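Local coordinates for SusD/RagB family nutrient-binding outer membrane lipoprotein (Bacteroides vulgatus, PDB 4F7A) that probably binds glycans, perhaps mucin O-glycans, at the bacterial outer membrane as a SusD-like lipoprotein with a TPR-like helical fold, at residues Gln249-Met263 against Gln313-Thr327. Sequence-based numbering, arbitrary orientation. Where two conformers were deposited one is given.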
loop_
_atom_site.group_PDB
_atom_site.type_symbol
_atom_site.label_atom_id
_atom_site.label_comp_id
_atom_site.label_asym_id
_atom_site.label_seq_id
_atom_site.Cartn_x
_atom_site.Cartn_y
_atom_site.Cartn_z
ATOM N N GLN A 249 13.336 -10.511 7.149
ATOM C CA GLN A 249 12.580 -10.389 8.395
ATOM C C GLN A 249 11.528 -9.320 8.151
ATOM O O GLN A 249 11.810 -8.320 7.480
ATOM C CB GLN A 249 13.508 -9.958 9.539
ATOM C CG GLN A 249 14.705 -10.889 9.813
ATOM C CD GLN A 249 14.296 -12.179 10.460
ATOM O OE1 GLN A 249 14.307 -12.298 11.690
ATOM N NE2 GLN A 249 13.927 -13.167 9.643
ATOM N N ASN A 250 10.328 -9.520 8.684
ATOM C CA ASN A 250 9.274 -8.559 8.526
ATOM C C ASN A 250 9.564 -7.326 9.397
ATOM O O ASN A 250 9.613 -7.422 10.620
ATOM C CB ASN A 250 7.938 -9.194 8.902
ATOM C CG ASN A 250 6.752 -8.320 8.542
ATOM O OD1 ASN A 250 6.767 -7.124 8.800
ATOM N ND2 ASN A 250 5.694 -8.932 7.985
ATOM N N PRO A 251 9.757 -6.159 8.777
ATOM C CA PRO A 251 10.196 -5.014 9.573
ATOM C C PRO A 251 9.117 -4.462 10.502
ATOM O O PRO A 251 9.445 -3.818 11.494
ATOM C CB PRO A 251 10.583 -3.976 8.515
ATOM C CG PRO A 251 9.817 -4.343 7.342
ATOM C CD PRO A 251 9.726 -5.833 7.336
ATOM N N LEU A 252 7.847 -4.718 10.199
ATOM C CA LEU A 252 6.765 -4.287 11.088
ATOM C C LEU A 252 6.920 -4.945 12.441
ATOM O O LEU A 252 6.720 -4.306 13.470
ATOM C CB LEU A 252 5.396 -4.586 10.479
ATOM C CG LEU A 252 4.149 -4.189 11.278
ATOM C CD1 LEU A 252 4.037 -2.688 11.545
ATOM C CD2 LEU A 252 2.895 -4.704 10.537
ATOM N N ALA A 253 7.313 -6.221 12.437
ATOM C CA ALA A 253 7.523 -6.962 13.656
ATOM C C ALA A 253 8.714 -6.401 14.397
ATOM O O ALA A 253 8.715 -6.389 15.628
ATOM C CB ALA A 253 7.700 -8.516 13.375
ATOM N N GLY A 254 9.711 -5.913 13.659
ATOM C CA GLY A 254 10.866 -5.272 14.269
ATOM C C GLY A 254 10.515 -3.997 15.009
ATOM O O GLY A 254 10.930 -3.821 16.155
ATOM N N VAL A 255 9.740 -3.118 14.362
ATOM C CA VAL A 255 9.254 -1.881 15.002
ATOM C C VAL A 255 8.300 -2.197 16.163
ATOM O O VAL A 255 8.333 -1.516 17.199
ATOM C CB VAL A 255 8.631 -0.910 13.977
ATOM C CG1 VAL A 255 8.140 0.378 14.632
ATOM C CG2 VAL A 255 9.665 -0.591 12.863
ATOM N N ALA A 256 7.491 -3.241 16.017
ATOM C CA ALA A 256 6.634 -3.707 17.122
ATOM C C ALA A 256 7.494 -4.127 18.317
ATOM O O ALA A 256 7.129 -3.872 19.473
ATOM C CB ALA A 256 5.758 -4.830 16.709
ATOM N N GLY A 257 8.637 -4.753 18.034
ATOM C CA GLY A 257 9.568 -5.168 19.070
ATOM C C GLY A 257 10.157 -3.995 19.828
ATOM O O GLY A 257 10.526 -4.139 20.976
ATOM N N TRP A 258 10.240 -2.834 19.192
ATOM C CA TRP A 258 10.644 -1.609 19.886
ATOM C C TRP A 258 9.510 -0.936 20.668
ATOM O O TRP A 258 9.719 0.085 21.304
ATOM C CB TRP A 258 11.176 -0.586 18.898
ATOM C CG TRP A 258 12.368 -1.006 18.128
ATOM C CD1 TRP A 258 13.246 -2.010 18.433
ATOM C CD2 TRP A 258 12.872 -0.369 16.948
ATOM N NE1 TRP A 258 14.257 -2.047 17.490
ATOM C CE2 TRP A 258 14.046 -1.053 16.570
ATOM C CE3 TRP A 258 12.449 0.719 16.180
ATOM C CZ2 TRP A 258 14.793 -0.692 15.445
ATOM C CZ3 TRP A 258 13.190 1.072 15.062
ATOM C CH2 TRP A 258 14.353 0.375 14.715
ATOM N N GLY A 259 8.308 -1.481 20.590
ATOM C CA GLY A 259 7.169 -0.929 21.284
ATOM C C GLY A 259 6.509 0.253 20.594
ATOM O O GLY A 259 5.884 1.059 21.260
ATOM N N GLU A 260 6.586 0.337 19.266
ATOM C CA GLU A 260 6.194 1.567 18.541
ATOM C C GLU A 260 5.054 1.434 17.526
ATOM O O GLU A 260 4.823 2.356 16.756
ATOM C CB GLU A 260 7.440 2.182 17.866
ATOM C CG GLU A 260 8.393 2.823 18.870
ATOM C CD GLU A 260 9.582 3.500 18.226
ATOM O OE1 GLU A 260 9.394 4.479 17.479
ATOM O OE2 GLU A 260 10.718 3.068 18.484
ATOM N N THR A 261 4.315 0.320 17.548
ATOM C CA THR A 261 3.221 0.094 16.594
ATOM C C THR A 261 1.869 -0.056 17.290
ATOM O O THR A 261 1.447 -1.161 17.612
ATOM C CB THR A 261 3.513 -1.164 15.756
ATOM O OG1 THR A 261 3.746 -2.263 16.640
ATOM C CG2 THR A 261 4.742 -0.940 14.858
ATOM N N TYR A 262 1.210 1.073 17.541
ATOM C CA TYR A 262 -0.100 1.093 18.173
ATOM C C TYR A 262 -1.193 1.196 17.130
ATOM O O TYR A 262 -0.968 1.671 16.012
ATOM C CB TYR A 262 -0.229 2.275 19.165
ATOM C CG TYR A 262 0.535 2.054 20.433
ATOM C CD1 TYR A 262 1.933 2.156 20.459
ATOM C CD2 TYR A 262 -0.119 1.679 21.604
ATOM C CE1 TYR A 262 2.639 1.952 21.625
ATOM C CE2 TYR A 262 0.594 1.453 22.770
ATOM C CZ TYR A 262 1.970 1.581 22.771
ATOM O OH TYR A 262 2.694 1.353 23.942
HETATM N N MSE A 263 -2.370 0.748 17.529
HETATM C CA MSE A 263 -3.601 0.870 16.771
HETATM C C MSE A 263 -3.984 2.335 16.529
HETATM O O MSE A 263 -3.886 3.153 17.430
HETATM C CB MSE A 263 -4.716 0.208 17.586
HETATM C CG MSE A 263 -5.990 -0.049 16.823
HETATM SE SE MSE A 263 -7.286 -0.858 17.988
HETATM C CE MSE A 263 -8.362 -1.763 16.652
ATOM N N GLN A 313 0.605 5.466 25.467
ATOM C CA GLN A 313 1.400 4.260 25.652
ATOM C C GLN A 313 0.619 3.025 26.143
ATOM O O GLN A 313 1.087 1.893 25.981
ATOM C CB GLN A 313 2.540 4.645 26.606
ATOM C CG GLN A 313 3.244 3.607 27.358
ATOM C CD GLN A 313 4.166 4.294 28.345
ATOM O OE1 GLN A 313 3.873 4.380 29.541
ATOM N NE2 GLN A 313 5.221 4.890 27.824
ATOM N N SER A 314 -0.559 3.229 26.728
ATOM C CA SER A 314 -1.413 2.111 27.158
ATOM C C SER A 314 -2.618 1.837 26.255
ATOM O O SER A 314 -3.499 1.041 26.603
ATOM C CB SER A 314 -1.848 2.335 28.606
ATOM O OG SER A 314 -0.679 2.381 29.407
ATOM N N TYR A 315 -2.638 2.469 25.082
ATOM C CA TYR A 315 -3.624 2.138 24.031
ATOM C C TYR A 315 -3.326 0.781 23.385
ATOM O O TYR A 315 -2.333 0.109 23.723
ATOM C CB TYR A 315 -3.714 3.278 22.996
ATOM C CG TYR A 315 -4.676 4.392 23.386
ATOM C CD1 TYR A 315 -4.841 4.796 24.717
ATOM C CD2 TYR A 315 -5.418 5.053 22.420
ATOM C CE1 TYR A 315 -5.727 5.829 25.065
ATOM C CE2 TYR A 315 -6.265 6.077 22.745
ATOM C CZ TYR A 315 -6.452 6.456 24.059
ATOM O OH TYR A 315 -7.342 7.472 24.348
ATOM N N SER A 316 -4.204 0.344 22.488
ATOM C CA SER A 316 -4.070 -0.982 21.889
ATOM C C SER A 316 -2.819 -1.092 21.012
ATOM O O SER A 316 -2.518 -0.197 20.232
ATOM C CB SER A 316 -5.293 -1.341 21.059
ATOM O OG SER A 316 -6.411 -1.600 21.883
ATOM N N PHE A 317 -2.120 -2.218 21.167
ATOM C CA PHE A 317 -0.906 -2.494 20.444
ATOM C C PHE A 317 -1.214 -3.532 19.393
ATOM O O PHE A 317 -2.185 -4.266 19.521
ATOM C CB PHE A 317 0.166 -3.038 21.415
ATOM C CG PHE A 317 1.572 -2.887 20.902
ATOM C CD1 PHE A 317 2.144 -1.645 20.825
ATOM C CD2 PHE A 317 2.318 -3.990 20.500
ATOM C CE1 PHE A 317 3.441 -1.474 20.347
ATOM C CE2 PHE A 317 3.626 -3.825 20.035
ATOM C CZ PHE A 317 4.180 -2.566 19.957
ATOM N N ILE A 318 -0.372 -3.601 18.367
ATOM C CA ILE A 318 -0.442 -4.652 17.385
ATOM C C ILE A 318 -0.357 -6.016 18.054
ATOM O O ILE A 318 0.275 -6.179 19.096
ATOM C CB ILE A 318 0.669 -4.515 16.305
ATOM C CG1 ILE A 318 0.255 -5.200 15.008
ATOM C CG2 ILE A 318 2.048 -5.036 16.829
ATOM C CD1 ILE A 318 1.219 -4.916 13.812
ATOM N N ASN A 319 -1.039 -6.984 17.466
ATOM C CA ASN A 319 -0.936 -8.386 17.886
ATOM C C ASN A 319 0.360 -9.022 17.365
ATOM O O ASN A 319 0.509 -9.287 16.154
ATOM C CB ASN A 319 -2.152 -9.171 17.379
ATOM C CG ASN A 319 -2.197 -10.592 17.906
ATOM O OD1 ASN A 319 -1.149 -11.178 18.164
ATOM N ND2 ASN A 319 -3.424 -11.172 18.041
ATOM N N THR A 320 1.288 -9.270 18.276
ATOM C CA THR A 320 2.625 -9.743 17.919
ATOM C C THR A 320 2.718 -11.271 17.827
ATOM O O THR A 320 3.804 -11.800 17.622
ATOM C CB THR A 320 3.707 -9.181 18.881
ATOM O OG1 THR A 320 3.351 -9.456 20.248
ATOM C CG2 THR A 320 3.837 -7.661 18.678
ATOM N N GLN A 321 1.601 -11.976 18.015
ATOM C CA GLN A 321 1.499 -13.386 17.620
ATOM C C GLN A 321 1.135 -13.444 16.149
ATOM O O GLN A 321 1.586 -14.315 15.425
ATOM C CB GLN A 321 0.442 -14.153 18.438
ATOM C CG GLN A 321 0.867 -14.475 19.864
ATOM C CD GLN A 321 -0.238 -15.148 20.672
ATOM O OE1 GLN A 321 -1.417 -15.102 20.306
ATOM N NE2 GLN A 321 0.143 -15.776 21.778
ATOM N N THR A 322 0.309 -12.499 15.703
ATOM C CA THR A 322 -0.090 -12.416 14.296
ATOM C C THR A 322 1.043 -11.905 13.404
ATOM O O THR A 322 1.323 -12.478 12.337
ATOM C CB THR A 322 -1.296 -11.503 14.149
ATOM O OG1 THR A 322 -2.348 -12.033 14.955
ATOM C CG2 THR A 322 -1.766 -11.407 12.684
ATOM N N ILE A 323 1.698 -10.829 13.835
ATOM C CA ILE A 323 2.798 -10.241 13.070
ATOM C C ILE A 323 4.133 -10.543 13.802
ATOM O O ILE A 323 4.406 -10.004 14.890
ATOM C CB ILE A 323 2.583 -8.732 12.862
ATOM C CG1 ILE A 323 1.272 -8.447 12.087
ATOM C CG2 ILE A 323 3.801 -8.101 12.100
ATOM C CD1 ILE A 323 1.156 -9.075 10.694
ATOM N N THR A 324 4.931 -11.421 13.205
ATOM C CA THR A 324 6.244 -11.826 13.744
ATOM C C THR A 324 7.317 -11.577 12.700
ATOM O O THR A 324 7.014 -11.313 11.543
ATOM C CB THR A 324 6.279 -13.331 14.129
ATOM O OG1 THR A 324 6.329 -14.144 12.936
ATOM C CG2 THR A 324 5.033 -13.719 14.943
ATOM N N ALA A 325 8.578 -11.705 13.089
ATOM C CA ALA A 325 9.693 -11.538 12.155
ATOM C C ALA A 325 9.584 -12.485 10.961
ATOM O O ALA A 325 9.997 -12.127 9.836
ATOM C CB ALA A 325 11.034 -11.765 12.890
ATOM N N SER A 326 9.068 -13.705 11.194
ATOM C CA SER A 326 8.985 -14.702 10.116
ATOM C C SER A 326 7.668 -14.617 9.331
ATOM O O SER A 326 7.419 -15.428 8.437
ATOM C CB SER A 326 9.202 -16.119 10.672
ATOM O OG SER A 326 8.141 -16.469 11.527
ATOM N N THR A 327 6.812 -13.656 9.665
ATOM C CA THR A 327 5.541 -13.486 8.946
ATOM C C THR A 327 5.794 -12.912 7.530
ATOM O O THR A 327 6.383 -11.847 7.410
ATOM C CB THR A 327 4.612 -12.519 9.704
ATOM O OG1 THR A 327 4.314 -13.069 11.003
ATOM C CG2 THR A 327 3.321 -12.282 8.918
#
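Tyr262 and Phe317 form a T-shaped aromatic pair at one end of a contact in which the loop 313-327, between helix 279-282 and strand 329-332, packs on helix 251-257 and the turn and strand 262-263 that follow. Ring centroids 5.0 Å apart and planes at 84° define the pair: the Phe317 edge, led by CD1, sits over the centre of the Tyr262 face. Tyr262 OH donates to Gln313 O at 2.7 Å, which fixes the far end of the ring. A leucine in place of Tyr262 would probably leave Gln313 O without this donor and Phe317 without a ring face to abut. Met263 N to Ser316 O (2.9 Å) and Ile318 N to Thr261 O (3.1 Å) flank Tyr262 and Phe317, a single antiparallel, non-hydrogen-bonded bridge pair (CA-CA 4.3 Å). Along the helix, Leu252 CD2 meets Ile318 CD1 at 3.7 Å. At the other end Asn250 N donates to Ala325 O (2.9 Å), and its side-chain amide, CG anti to the backbone N (chi1 -170°), works at both ends: ND2 donates to Thr327 O at 3.1 Å, above that carbonyl's plane, while OD1 accepts from Leu252 N. The arrangement is that of an N-capped helix closed by a Schellman motif at Gly259 (phi 81°, two bonds back into the last turn), with an irregular segment bonded beyond both ends.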